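Local coordinates for protein A-adding tRNA nucleotidyltransferase (Aquifex aeolicus, PDB 4WBY) that adds the terminal adenosine to tRNA ending in CC, using ATP and magnesium, to complete the CCA terminus, at residues Glu243-Lys248 and Leu275-Ser280; Arg145-Lys150 and Leu177-Ser182; Gly24-Ile29 and Ser128-Asp133. One frame throughout, in Å; residues are numbered along the deposited sequence.

Interaction 1 of 3, residues Glu243-Lys248 and Leu275-Ser280; sequences EKVLQK and LLILIS
Val245 is the first residue of 243-248 to meet the other helix end, and it does so with both of its methyls. CG1, anti to the backbone N (chi1 166°) and beside its own carbonyl carbon, lies 4.0 Å from Ile277 O and 4.2 Å from Ile277 CG2, and it also rests near the backbone of Leu278. CG2 faces the Ser280 hydroxyl more loosely. A short branched residue suits this place, where the CA atoms of Val245 and Leu278 come within 6.5 Å and its methyls fill the narrow space between the backbones. The carbonyl it covers is not left wanting: Ile277 O accepts from Ser280 OG at 2.7 Å and from Ser280 N, which turns the chain as helix 271-278 ends. This is helix-to-helix packing in the helical part of the chain, which runs from helix 183-194 onward, with the start of helix 243-262 set against the C-terminal end of helix 271-278. Leu246 points the other way, onto helix 219-228. One residue beyond Gln247, Lys248 offers its aliphatic stem, crossing Ile277 at about a right angle. Its CB sits 3.8 Å from Ile277 CG2, and the chain then bends at chi3 and chi4 to lay CE 3.6 Å from Ile277 CD1. Lysine fits this partly exposed border, since its methylenes extend the apolar surface that Leu344 also joins.

Interaction 2 of 3, residues Arg145-Lys150 and Leu177-Ser182; sequences RDLKDK and LNFKLS
Lys150 and Phe179 meet where the Schellman motif ending helix 143-149 leads into strand 151-152, which runs parallel to strand 180-181 in a two-stranded sheet. The tight part is the aromatic ring. Lys150 CA sits 3.4 Å from the Phe179 centroid and only 4° off the ring normal, a CH-pi contact over the centre of one face. The positive phi of Lys150 (58°) turns the chain as the helix ends, and its CB continues across the ring to within 3.5 Å of Phe179 CD1. On the opposite face lies Leu177 CB, 3.5 Å above the plane and toward the rim, which leaves the ring sandwiched. At the far end of the ring Leu147 CD2 reaches Phe179 CZ at 4.0 Å. A flat, wide side chain suits the slot between a helix end and a strand; an alanine here would probably leave Lys150 CA and the Leu147 methyl facing a gap and let the helix end shift against the strand. The outer side is looser. Lys150, extended beyond CG, carries its amine away from the contact, and the bent chain of Lys180 also leads off, as suits charged ends on exposed residues, while Asn178 adds little more than its backbone. Beside the ring a single backbone bond joins the two segments, Lys180 N to Lys150 O, 2.9 Å long with an N-H...O angle of 163°.

Interaction 3 of 3, residues Gly24-Ile29 and Ser128-Asp133; sequences GLRAYI and SVNLED
The central sheet of the nucleotidyltransferase head domain pairs strand 26-30 with strand 126-128, and this contact lies where that antiparallel pairing gives way to a loop, with Tyr28 and Ser128 as a non-hydrogen-bonded pair. Beyond it the backbone bond from Val129 N to Ala27 O is weak, and the side chain of Asn130 takes over the pairing: Asn130 OD1 accepts Ala27 N at 2.9 Å, in the carbonyl plane and on a lone pair, with a nearly straight N-H...O angle of 164°. Asparagine suits the place because its amide can stand in for a strand's peptide group. The amide's ND2 gives an N-H to Ser128 OG, which also accepts from the backbone Asn130 N, closing an ST turn, and donates to Asp133 OD1 at 2.6 Å. ND2 also lies over the face of the Tyr28 ring, 3.5 Å from Tyr28 CE1, and over a face of the Arg26 guanidinium. Arg26, bent at chi3 (67°), grips Glu132 end-on: NH1 reaches OE1 at 3.1 Å, close to the guanidinium plane, and NH2 meets the syn lone pair of OE2 at 2.7 Å. Asp133 OD1 adds a longer salt bridge to Arg26 NH2, and a water links that nitrogen to Asp133 OD2. Arg26 NE gives its N-H to Tyr28 OH at 2.9 Å, a hydroxyl also bonded to Glu51. On the other side of the strand Ala27 and Ile29 pack against the Val129 methyls; Ala27 and Val129 also meet helix 7-22, while Ile29 also lies against strand 45-51. Two nearby carboxylates would be expected to stabilise the charged guanidinium, and the network probably fixes the loop's shape beside the strand that leads toward the ATP-binding residues.

Along the chain interaction 3 closes first, then interaction 2, then interaction 1, so the three contacts follow one another without nesting. Interaction 3 lies in the seven-stranded sheet of the head domain. Interaction 2, with its centre about 28 Å away, joins helix 143-149 of the same family region to the chain just after helix 165-177, which begins among ATP-binding residues. Interaction 1 packs helices 243-262 and 271-278 farther on, its centre about 29 Å from that of interaction 2 and about 49 Å from that of interaction 3. No two of them touch. The series thus runs from the catalytic head into the helical part of an elongated, seahorse-shaped enzyme.

Interaction 1 of 3, residues Glu243-Lys248 and Leu275-Ser280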
ATOM      1  N   GLU A 243     -20.799  -6.346  12.254  1.00 34.05           N
ATOM      2  CA  GLU A 243     -21.339  -5.078  11.787  1.00 35.25           C
ATOM      3  C   GLU A 243     -20.727  -3.889  12.520  1.00 31.89           C
ATOM      4  O   GLU A 243     -20.468  -2.853  11.911  1.00 31.50           O
ATOM      5  CB  GLU A 243     -22.864  -5.070  11.939  1.00 39.48           C
ATOM      6  CG  GLU A 243     -23.538  -3.769  11.524  1.00 45.87           C
ATOM      7  CD  GLU A 243     -23.473  -3.509  10.027  1.00 51.26           C
ATOM      8  OE1 GLU A 243     -23.093  -4.424   9.266  1.00 51.88           O
ATOM      9  OE2 GLU A 243     -23.810  -2.381   9.610  1.00 54.59           O
ATOM     10  N   LYS A 244     -20.482  -4.051  13.818  1.00 33.73           N
ATOM     11  CA  LYS A 244     -19.871  -2.994  14.624  1.00 35.38           C
ATOM     12  C   LYS A 244     -18.513  -2.569  14.070  1.00 31.27           C
ATOM     13  O   LYS A 244     -18.250  -1.380  13.900  1.00 31.88           O
ATOM     14  CB  LYS A 244     -19.706  -3.448  16.074  1.00 41.42           C
ATOM     15  CG  LYS A 244     -20.132  -2.414  17.096  1.00 50.19           C
ATOM     16  CD  LYS A 244     -21.647  -2.356  17.202  1.00 54.19           C
ATOM     17  CE  LYS A 244     -22.212  -3.689  17.664  1.00 55.80           C
ATOM     18  NZ  LYS A 244     -21.606  -4.119  18.956  1.00 56.79           N
ATOM     19  N   VAL A 245     -17.652  -3.549  13.801  1.00 27.89           N
ATOM     20  CA  VAL A 245     -16.329  -3.277  13.253  1.00 26.51           C
ATOM     21  C   VAL A 245     -16.439  -2.609  11.886  1.00 23.27           C
ATOM     22  O   VAL A 245     -15.740  -1.636  11.595  1.00 21.99           O
ATOM     23  CB  VAL A 245     -15.492  -4.570  13.141  1.00 28.62           C
ATOM     24  CG1 VAL A 245     -14.261  -4.346  12.272  1.00 29.49           C
ATOM     25  CG2 VAL A 245     -15.090  -5.066  14.527  1.00 31.91           C
ATOM     26  N   LEU A 246     -17.325  -3.127  11.049  1.00 23.22           N
ATOM     27  CA  LEU A 246     -17.491  -2.576   9.713  1.00 23.61           C
ATOM     28  C   LEU A 246     -17.908  -1.107   9.774  1.00 23.57           C
ATOM     29  O   LEU A 246     -17.340  -0.265   9.084  1.00 23.89           O
ATOM     30  CB  LEU A 246     -18.517  -3.399   8.936  1.00 26.84           C
ATOM     31  CG  LEU A 246     -18.731  -3.038   7.470  1.00 29.25           C
ATOM     32  CD1 LEU A 246     -17.439  -3.204   6.691  1.00 29.48           C
ATOM     33  CD2 LEU A 246     -19.826  -3.910   6.880  1.00 32.53           C
ATOM     34  N   GLN A 247     -18.886  -0.800  10.621  1.00 27.36           N
ATOM     35  CA  GLN A 247     -19.357   0.573  10.745  1.00 30.44           C
ATOM     36  C   GLN A 247     -18.272   1.486  11.313  1.00 29.43           C
ATOM     37  O   GLN A 247     -18.178   2.654  10.931  1.00 30.15           O
ATOM     38  CB  GLN A 247     -20.615   0.637  11.614  1.00 34.84           C
ATOM     39  CG  GLN A 247     -21.818  -0.038  10.981  1.00 40.26           C
ATOM     40  CD  GLN A 247     -22.085   0.455   9.570  1.00 45.14           C
ATOM     41  OE1 GLN A 247     -21.940   1.642   9.277  1.00 46.59           O
ATOM     42  NE2 GLN A 247     -22.470  -0.460   8.685  1.00 47.36           N
ATOM     43  N   LYS A 248     -17.444   0.949  12.207  1.00 26.17           N
ATOM     44  CA  LYS A 248     -16.321   1.716  12.746  1.00 25.24           C
ATOM     45  C   LYS A 248     -15.318   2.092  11.650  1.00 21.47           C
ATOM     46  O   LYS A 248     -14.744   3.184  11.678  1.00 24.05           O
ATOM     47  CB  LYS A 248     -15.611   0.935  13.851  1.00 28.91           C
ATOM     48  CG  LYS A 248     -16.382   0.856  15.155  1.00 36.83           C
ATOM     49  CD  LYS A 248     -15.538   0.223  16.239  1.00 44.20           C
ATOM     50  CE  LYS A 248     -14.307   1.058  16.511  1.00 50.35           C
ATOM     51  NZ  LYS A 248     -14.689   2.436  16.929  1.00 55.69           N
ATOM     52  N   LEU A 275      -6.380  -1.212  10.262  1.00 22.37           N
ATOM     53  CA  LEU A 275      -5.937  -2.514  10.736  1.00 22.19           C
ATOM     54  C   LEU A 275      -6.194  -2.678  12.239  1.00 18.72           C
ATOM     55  O   LEU A 275      -6.652  -3.728  12.684  1.00 21.41           O
ATOM     56  CB  LEU A 275      -4.458  -2.713  10.424  1.00 23.27           C
ATOM     57  CG  LEU A 275      -3.979  -4.150  10.588  1.00 25.59           C
ATOM     58  CD1 LEU A 275      -4.540  -5.020   9.470  1.00 32.56           C
ATOM     59  CD2 LEU A 275      -2.462  -4.179  10.599  1.00 26.05           C
ATOM     60  N   LEU A 276      -5.892  -1.640  13.010  1.00 19.28           N
ATOM     61  CA  LEU A 276      -6.144  -1.685  14.450  1.00 18.45           C
ATOM     62  C   LEU A 276      -7.619  -1.899  14.767  1.00 21.95           C
ATOM     63  O   LEU A 276      -7.954  -2.674  15.659  1.00 23.71           O
ATOM     64  CB  LEU A 276      -5.672  -0.400  15.134  1.00 19.76           C
ATOM     65  CG  LEU A 276      -4.157  -0.189  15.139  1.00 21.37           C
ATOM     66  CD1 LEU A 276      -3.798   1.084  15.890  1.00 25.92           C
ATOM     67  CD2 LEU A 276      -3.441  -1.383  15.758  1.00 27.67           C
ATOM     68  N   ILE A 277      -8.501  -1.209  14.047  1.00 21.80           N
ATOM     69  CA  ILE A 277      -9.938  -1.425  14.225  1.00 24.75           C
ATOM     70  C   ILE A 277     -10.322  -2.859  13.830  1.00 25.39           C
ATOM     71  O   ILE A 277     -11.084  -3.521  14.542  1.00 29.12           O
ATOM     72  CB  ILE A 277     -10.772  -0.409  13.408  1.00 27.86           C
ATOM     73  CG1 ILE A 277     -10.579   1.015  13.951  1.00 28.22           C
ATOM     74  CG2 ILE A 277     -12.247  -0.782  13.411  1.00 30.38           C
ATOM     75  CD1 ILE A 277     -10.823   1.148  15.451  1.00 29.99           C
ATOM     76  N   LEU A 278      -9.782  -3.341  12.710  1.00 27.00           N
ATOM     77  CA  LEU A 278     -10.038  -4.708  12.249  1.00 28.56           C
ATOM     78  C   LEU A 278      -9.720  -5.786  13.279  1.00 29.10           C
ATOM     79  O   LEU A 278     -10.453  -6.760  13.412  1.00 29.49           O
ATOM     80  CB  LEU A 278      -9.219  -5.002  10.994  1.00 32.32           C
ATOM     81  CG  LEU A 278      -9.814  -4.869   9.609  1.00 35.67           C
ATOM     82  CD1 LEU A 278      -8.730  -5.262   8.641  1.00 33.90           C
ATOM     83  CD2 LEU A 278     -11.042  -5.749   9.452  1.00 33.99           C
ATOM     84  N   ILE A 279      -8.621  -5.610  14.009  1.00 27.70           N
ATOM     85  CA  ILE A 279      -8.164  -6.643  14.930  1.00 28.85           C
ATOM     86  C   ILE A 279      -8.526  -6.316  16.373  1.00 29.70           C
ATOM     87  O   ILE A 279      -8.028  -6.943  17.304  1.00 30.91           O
ATOM     88  CB  ILE A 279      -6.638  -6.866  14.817  1.00 26.35           C
ATOM     89  CG1 ILE A 279      -5.870  -5.609  15.248  1.00 26.04           C
ATOM     90  CG2 ILE A 279      -6.269  -7.296  13.387  1.00 25.57           C
ATOM     91  CD1 ILE A 279      -4.382  -5.820  15.437  1.00 26.44           C
ATOM     92  N   SER A 280      -9.418  -5.348  16.547  1.00 29.10           N
ATOM     93  CA  SER A 280      -9.733  -4.831  17.873  1.00 31.85           C
ATOM     94  C   SER A 280     -10.503  -5.819  18.745  1.00 35.45           C
ATOM     95  O   SER A 280     -10.631  -5.593  19.938  1.00 36.69           O
ATOM     96  CB  SER A 280     -10.514  -3.521  17.752  1.00 32.97           C
ATOM     97  OG  SER A 280     -11.784  -3.727  17.158  1.00 37.26           O
TER

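Interaction 2 of 3, residues Arg145-Lys150 and Leu177-Ser182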
ATOM      1  N   ARG A 145      -8.207  -4.601 -23.440  1.00 12.68           N
ATOM      2  CA  ARG A 145      -9.639  -4.888 -23.383  1.00 12.75           C
ATOM      3  C   ARG A 145     -10.116  -4.994 -21.930  1.00 12.49           C
ATOM      4  O   ARG A 145     -11.210  -4.528 -21.596  1.00 14.11           O
ATOM      5  CB  ARG A 145      -9.950  -6.172 -24.151  1.00 14.93           C
ATOM      6  CG  ARG A 145     -11.418  -6.591 -24.123  1.00 19.19           C
ATOM      7  CD  ARG A 145     -12.331  -5.573 -24.773  1.00 28.67           C
ATOM      8  NE  ARG A 145     -13.726  -6.005 -24.703  1.00 40.16           N
ATOM      9  CZ  ARG A 145     -14.625  -5.801 -25.661  1.00 50.63           C
ATOM     10  NH1 ARG A 145     -14.282  -5.166 -26.773  1.00 52.92           N
ATOM     11  NH2 ARG A 145     -15.870  -6.233 -25.502  1.00 55.20           N
ATOM     12  N   ASP A 146      -9.306  -5.586 -21.060  1.00 12.01           N
ATOM     13  CA  ASP A 146      -9.700  -5.686 -19.659  1.00 11.87           C
ATOM     14  C   ASP A 146      -9.587  -4.341 -18.925  1.00 11.84           C
ATOM     15  O   ASP A 146     -10.340  -4.089 -17.986  1.00 12.93           O
ATOM     16  CB  ASP A 146      -8.897  -6.778 -18.954  1.00 13.58           C
ATOM     17  CG  ASP A 146      -9.365  -8.173 -19.340  1.00 15.40           C
ATOM     18  OD1 ASP A 146     -10.501  -8.313 -19.849  1.00 16.80           O
ATOM     19  OD2 ASP A 146      -8.607  -9.131 -19.135  1.00 15.80           O
ATOM     20  N   LEU A 147      -8.693  -3.459 -19.361  1.00 13.37           N
ATOM     21  CA  LEU A 147      -8.745  -2.078 -18.870  1.00 13.87           C
ATOM     22  C   LEU A 147     -10.060  -1.430 -19.279  1.00 13.87           C
ATOM     23  O   LEU A 147     -10.758  -0.836 -18.452  1.00 15.10           O
ATOM     24  CB  LEU A 147      -7.585  -1.235 -19.396  1.00 15.69           C
ATOM     25  CG  LEU A 147      -6.214  -1.410 -18.745  1.00 16.25           C
ATOM     26  CD1 LEU A 147      -5.179  -0.560 -19.465  1.00 18.23           C
ATOM     27  CD2 LEU A 147      -6.221  -1.077 -17.258  1.00 14.76           C
ATOM     28  N   LYS A 148     -10.389  -1.540 -20.563  1.00 14.62           N
ATOM     29  CA  LYS A 148     -11.628  -0.983 -21.092  1.00 16.07           C
ATOM     30  C   LYS A 148     -12.837  -1.442 -20.285  1.00 15.71           C
ATOM     31  O   LYS A 148     -13.709  -0.639 -19.923  1.00 18.41           O
ATOM     32  CB  LYS A 148     -11.804  -1.392 -22.554  1.00 15.55           C
ATOM     33  CG  LYS A 148     -13.079  -0.851 -23.193  1.00 17.40           C
ATOM     34  CD  LYS A 148     -13.167  -1.244 -24.661  1.00 22.24           C
ATOM     35  CE  LYS A 148     -14.407  -0.663 -25.321  1.00 28.97           C
ATOM     36  NZ  LYS A 148     -14.408  -0.875 -26.801  1.00 37.89           N
ATOM     37  N   ASP A 149     -12.870  -2.738 -19.992  1.00 14.26           N
ATOM     38  CA  ASP A 149     -14.019  -3.349 -19.345  1.00 14.32           C
ATOM     39  C   ASP A 149     -13.936  -3.335 -17.821  1.00 13.80           C
ATOM     40  O   ASP A 149     -14.860  -3.791 -17.149  1.00 15.53           O
ATOM     41  CB  ASP A 149     -14.179  -4.780 -19.854  1.00 15.57           C
ATOM     42  CG  ASP A 149     -14.591  -4.835 -21.322  1.00 18.25           C
ATOM     43  OD1 ASP A 149     -15.158  -3.842 -21.834  1.00 23.80           O
ATOM     44  OD2 ASP A 149     -14.355  -5.874 -21.967  1.00 21.31           O
ATOM     45  N   LYS A 150     -12.840  -2.790 -17.289  1.00 13.22           N
ATOM     46  CA  LYS A 150     -12.619  -2.675 -15.838  1.00 12.80           C
ATOM     47  C   LYS A 150     -12.664  -4.041 -15.154  1.00 12.57           C
ATOM     48  O   LYS A 150     -13.396  -4.262 -14.175  1.00 13.76           O
ATOM     49  CB  LYS A 150     -13.638  -1.721 -15.217  1.00 15.00           C
ATOM     50  CG  LYS A 150     -13.546  -0.317 -15.793  1.00 16.27           C
ATOM     51  CD  LYS A 150     -14.578   0.570 -15.131  1.00 23.04           C
ATOM     52  CE  LYS A 150     -14.385   2.015 -15.492  1.00 31.17           C
ATOM     53  NZ  LYS A 150     -15.319   2.922 -14.758  1.00 36.60           N
ATOM     54  N   LEU A 177      -8.611   0.166  -8.312  1.00 12.81           N
ATOM     55  CA  LEU A 177      -9.038   0.646  -9.621  1.00 13.27           C
ATOM     56  C   LEU A 177     -10.547   0.698  -9.785  1.00 13.71           C
ATOM     57  O   LEU A 177     -11.036   1.139 -10.826  1.00 14.83           O
ATOM     58  CB  LEU A 177      -8.447  -0.240 -10.722  1.00 14.04           C
ATOM     59  CG  LEU A 177      -6.921  -0.342 -10.745  1.00 14.60           C
ATOM     60  CD1 LEU A 177      -6.475  -1.413 -11.729  1.00 17.25           C
ATOM     61  CD2 LEU A 177      -6.288   1.014 -11.075  1.00 18.21           C
ATOM     62  N   ASN A 178     -11.281   0.244  -8.768  1.00 14.47           N
ATOM     63  CA  ASN A 178     -12.735   0.053  -8.883  1.00 15.03           C
ATOM     64  C   ASN A 178     -13.045  -0.836 -10.084  1.00 13.30           C
ATOM     65  O   ASN A 178     -13.906  -0.520 -10.917  1.00 15.70           O
ATOM     66  CB  ASN A 178     -13.477   1.392  -8.988  1.00 15.49           C
ATOM     67  CG  ASN A 178     -14.975   1.250  -8.778  1.00 16.05           C
ATOM     68  OD1 ASN A 178     -15.435   0.311  -8.129  1.00 18.50           O
ATOM     69  ND2 ASN A 178     -15.742   2.172  -9.349  1.00 22.03           N
ATOM     70  N   PHE A 179     -12.317  -1.947 -10.163  1.00 12.67           N
ATOM     71  CA  PHE A 179     -12.547  -2.978 -11.174  1.00 13.05           C
ATOM     72  C   PHE A 179     -13.277  -4.156 -10.524  1.00 14.20           C
ATOM     73  O   PHE A 179     -13.256  -4.319  -9.297  1.00 16.53           O
ATOM     74  CB  PHE A 179     -11.237  -3.498 -11.789  1.00 12.64           C
ATOM     75  CG  PHE A 179     -10.611  -2.604 -12.844  1.00 11.79           C
ATOM     76  CD1 PHE A 179     -10.962  -1.270 -12.990  1.00 12.19           C
ATOM     77  CD2 PHE A 179      -9.655  -3.137 -13.709  1.00 12.19           C
ATOM     78  CE1 PHE A 179     -10.350  -0.478 -13.977  1.00 13.03           C
ATOM     79  CE2 PHE A 179      -9.050  -2.362 -14.700  1.00 13.74           C
ATOM     80  CZ  PHE A 179      -9.398  -1.026 -14.826  1.00 14.35           C
ATOM     81  N   LYS A 180     -13.869  -5.004 -11.361  1.00 15.25           N
ATOM     82  CA  LYS A 180     -14.475  -6.246 -10.908  1.00 14.91           C
ATOM     83  C   LYS A 180     -13.626  -7.435 -11.333  1.00 14.10           C
ATOM     84  O   LYS A 180     -12.912  -7.365 -12.325  1.00 15.37           O
ATOM     85  CB  LYS A 180     -15.886  -6.385 -11.473  1.00 21.86           C
ATOM     86  CG  LYS A 180     -16.872  -5.363 -10.915  1.00 31.06           C
ATOM     87  CD  LYS A 180     -18.291  -5.626 -11.397  1.00 42.26           C
ATOM     88  CE  LYS A 180     -18.787  -6.999 -10.957  1.00 51.33           C
ATOM     89  NZ  LYS A 180     -18.725  -7.175  -9.476  1.00 56.05           N
ATOM     90  N   LEU A 181     -13.699  -8.530 -10.586  1.00 14.41           N
ATOM     91  CA  LEU A 181     -13.135  -9.784 -11.064  1.00 12.82           C
ATOM     92  C   LEU A 181     -13.905 -10.284 -12.281  1.00 13.72           C
ATOM     93  O   LEU A 181     -15.135 -10.157 -12.342  1.00 15.45           O
ATOM     94  CB  LEU A 181     -13.160 -10.848  -9.962  1.00 13.40           C
ATOM     95  CG  LEU A 181     -12.496 -10.488  -8.636  1.00 14.88           C
ATOM     96  CD1 LEU A 181     -12.712 -11.622  -7.650  1.00 17.80           C
ATOM     97  CD2 LEU A 181     -11.028 -10.232  -8.877  1.00 17.38           C
ATOM     98  N   SER A 182     -13.199 -10.877 -13.241  1.00 13.67           N
ATOM     99  CA  SER A 182     -13.893 -11.559 -14.332  1.00 14.05           C
ATOM    100  C   SER A 182     -14.731 -12.692 -13.735  1.00 13.30           C
ATOM    101  O   SER A 182     -14.446 -13.167 -12.638  1.00 14.40           O
ATOM    102  CB  SER A 182     -12.911 -12.094 -15.389  1.00 15.21           C
ATOM    103  OG  SER A 182     -12.598 -13.465 -15.209  1.00 15.97           O
TER

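Interaction 3 of 3, residues Gly24-Ile29 and Ser128-Asp133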
ATOM      1  N   GLY A  24      22.770  -6.940 -29.740  1.00 25.83           N
ATOM      2  CA  GLY A  24      22.009  -7.997 -30.386  1.00 27.00           C
ATOM      3  C   GLY A  24      20.855  -8.514 -29.542  1.00 27.36           C
ATOM      4  O   GLY A  24      20.440  -9.667 -29.685  1.00 31.16           O
ATOM      5  N   LEU A  25      20.332  -7.657 -28.666  1.00 24.55           N
ATOM      6  CA  LEU A  25      19.241  -8.029 -27.766  1.00 24.43           C
ATOM      7  C   LEU A  25      17.982  -7.233 -28.060  1.00 20.88           C
ATOM      8  O   LEU A  25      17.997  -6.331 -28.890  1.00 21.16           O
ATOM      9  CB  LEU A  25      19.653  -7.803 -26.314  1.00 28.78           C
ATOM     10  CG  LEU A  25      21.022  -8.378 -25.955  1.00 32.35           C
ATOM     11  CD1 LEU A  25      21.357  -8.091 -24.502  1.00 35.11           C
ATOM     12  CD2 LEU A  25      21.057  -9.875 -26.244  1.00 34.00           C
ATOM     13  N   ARG A  26      16.897  -7.562 -27.365  1.00 21.53           N
ATOM     14  CA  ARG A  26      15.678  -6.757 -27.410  1.00 19.38           C
ATOM     15  C   ARG A  26      15.259  -6.379 -26.005  1.00 16.27           C
ATOM     16  O   ARG A  26      15.496  -7.133 -25.059  1.00 18.24           O
ATOM     17  CB  ARG A  26      14.539  -7.498 -28.116  1.00 18.86           C
ATOM     18  CG  ARG A  26      14.842  -7.768 -29.579  1.00 22.99           C
ATOM     19  CD  ARG A  26      13.678  -8.432 -30.301  1.00 23.97           C
ATOM     20  NE  ARG A  26      12.522  -7.548 -30.414  1.00 25.36           N
ATOM     21  CZ  ARG A  26      12.405  -6.575 -31.310  1.00 27.92           C
ATOM     22  NH1 ARG A  26      13.383  -6.339 -32.176  1.00 30.15           N
ATOM     23  NH2 ARG A  26      11.307  -5.835 -31.341  1.00 28.94           N
ATOM     24  N   ALA A  27      14.638  -5.212 -25.872  1.00 15.03           N
ATOM     25  CA  ALA A  27      14.230  -4.706 -24.568  1.00 14.96           C
ATOM     26  C   ALA A  27      12.838  -4.101 -24.619  1.00 13.63           C
ATOM     27  O   ALA A  27      12.412  -3.562 -25.655  1.00 15.05           O
ATOM     28  CB  ALA A  27      15.233  -3.670 -24.056  1.00 17.23           C
ATOM     29  N   TYR A  28      12.157  -4.152 -23.480  1.00 13.77           N
ATOM     30  CA  TYR A  28      10.756  -3.760 -23.365  1.00 13.89           C
ATOM     31  C   TYR A  28      10.479  -3.151 -22.004  1.00 12.89           C
ATOM     32  O   TYR A  28      11.000  -3.617 -21.003  1.00 14.84           O
ATOM     33  CB  TYR A  28       9.829  -4.973 -23.553  1.00 15.42           C
ATOM     34  CG  TYR A  28      10.165  -5.837 -24.739  1.00 14.13           C
ATOM     35  CD1 TYR A  28       9.518  -5.663 -25.961  1.00 16.95           C
ATOM     36  CD2 TYR A  28      11.142  -6.820 -24.645  1.00 16.44           C
ATOM     37  CE1 TYR A  28       9.840  -6.454 -27.053  1.00 17.32           C
ATOM     38  CE2 TYR A  28      11.462  -7.610 -25.716  1.00 18.47           C
ATOM     39  CZ  TYR A  28      10.807  -7.437 -26.913  1.00 18.93           C
ATOM     40  OH  TYR A  28      11.150  -8.246 -27.968  1.00 21.61           O
ATOM     41  N   ILE A  29       9.648  -2.118 -21.960  1.00 13.12           N
ATOM     42  CA  ILE A  29       9.082  -1.668 -20.689  1.00 12.44           C
ATOM     43  C   ILE A  29       7.948  -2.635 -20.365  1.00 12.12           C
ATOM     44  O   ILE A  29       7.193  -3.002 -21.261  1.00 13.89           O
ATOM     45  CB  ILE A  29       8.566  -0.225 -20.772  1.00 13.38           C
ATOM     46  CG1 ILE A  29       9.711   0.721 -21.111  1.00 15.17           C
ATOM     47  CG2 ILE A  29       7.906   0.190 -19.462  1.00 13.86           C
ATOM     48  CD1 ILE A  29       9.251   2.099 -21.544  1.00 17.17           C
ATOM     49  N   SER A 128       7.430  -1.996 -26.526  1.00 12.35           N
ATOM     50  CA  SER A 128       8.725  -2.153 -27.175  1.00 13.27           C
ATOM     51  C   SER A 128       9.497  -0.839 -27.172  1.00 12.75           C
ATOM     52  O   SER A 128       8.949   0.203 -27.516  1.00 13.77           O
ATOM     53  CB  SER A 128       8.562  -2.627 -28.617  1.00 15.00           C
ATOM     54  OG  SER A 128       9.837  -2.680 -29.236  1.00 15.66           O
ATOM     55  N   VAL A 129      10.776  -0.885 -26.809  1.00 13.23           N
ATOM     56  CA  VAL A 129      11.619   0.281 -27.002  1.00 12.40           C
ATOM     57  C   VAL A 129      12.653  -0.023 -28.080  1.00 14.49           C
ATOM     58  O   VAL A 129      13.651   0.678 -28.232  1.00 15.45           O
ATOM     59  CB  VAL A 129      12.289   0.738 -25.683  1.00 13.25           C
ATOM     60  CG1 VAL A 129      11.200   1.152 -24.685  1.00 15.29           C
ATOM     61  CG2 VAL A 129      13.217  -0.339 -25.107  1.00 16.09           C
ATOM     62  N   ASN A 130      12.390  -1.067 -28.854  1.00 14.60           N
ATOM     63  CA  ASN A 130      13.330  -1.472 -29.888  1.00 14.91           C
ATOM     64  C   ASN A 130      13.254  -0.605 -31.129  1.00 14.61           C
ATOM     65  O   ASN A 130      12.264   0.087 -31.354  1.00 17.24           O
ATOM     66  CB  ASN A 130      13.108  -2.942 -30.222  1.00 15.48           C
ATOM     67  CG  ASN A 130      13.296  -3.804 -29.013  1.00 16.14           C
ATOM     68  OD1 ASN A 130      14.420  -3.950 -28.524  1.00 18.37           O
ATOM     69  ND2 ASN A 130      12.192  -4.331 -28.471  1.00 16.77           N
ATOM     70  N   LEU A 131      14.322  -0.635 -31.922  1.00 17.19           N
ATOM     71  CA  LEU A 131      14.483   0.338 -32.992  1.00 18.01           C
ATOM     72  C   LEU A 131      13.402   0.254 -34.056  1.00 18.03           C
ATOM     73  O   LEU A 131      12.991   1.274 -34.592  1.00 20.43           O
ATOM     74  CB  LEU A 131      15.851   0.185 -33.669  1.00 19.79           C
ATOM     75  CG  LEU A 131      17.078   0.468 -32.801  1.00 23.05           C
ATOM     76  CD1 LEU A 131      18.343   0.322 -33.631  1.00 25.72           C
ATOM     77  CD2 LEU A 131      17.010   1.862 -32.175  1.00 21.90           C
ATOM     78  N   GLU A 132      12.934  -0.953 -34.361  1.00 18.72           N
ATOM     79  CA  GLU A 132      12.089  -1.105 -35.546  1.00 20.07           C
ATOM     80  C   GLU A 132      10.597  -0.970 -35.250  1.00 19.84           C
ATOM     81  O   GLU A 132       9.797  -0.809 -36.173  1.00 23.56           O
ATOM     82  CB  GLU A 132      12.366  -2.444 -36.229  1.00 25.79           C
ATOM     83  CG  GLU A 132      11.507  -3.595 -35.757  1.00 29.70           C
ATOM     84  CD  GLU A 132      11.956  -4.171 -34.432  1.00 34.91           C
ATOM     85  OE1 GLU A 132      13.027  -3.762 -33.923  1.00 34.42           O
ATOM     86  OE2 GLU A 132      11.226  -5.039 -33.898  1.00 36.74           O
ATOM     87  N   ASP A 133      10.218  -1.021 -33.976  1.00 18.18           N
ATOM     88  CA  ASP A 133       8.799  -0.945 -33.612  1.00 17.87           C
ATOM     89  C   ASP A 133       8.608  -0.151 -32.322  1.00 16.53           C
ATOM     90  O   ASP A 133       7.769  -0.472 -31.491  1.00 17.47           O
ATOM     91  CB  ASP A 133       8.194  -2.347 -33.468  1.00 18.38           C
ATOM     92  CG  ASP A 133       8.738  -3.101 -32.268  1.00 19.40           C
ATOM     93  OD1 ASP A 133       9.838  -2.750 -31.786  1.00 20.78           O
ATOM     94  OD2 ASP A 133       8.049  -4.031 -31.794  1.00 21.95           O
TER
HETATM   95  O   HOH W   1      16.518  -4.637 -30.593  1.00 38.93           O
HETATM   96  O   HOH W   2       8.763  -6.038 -30.172  1.00 30.85           O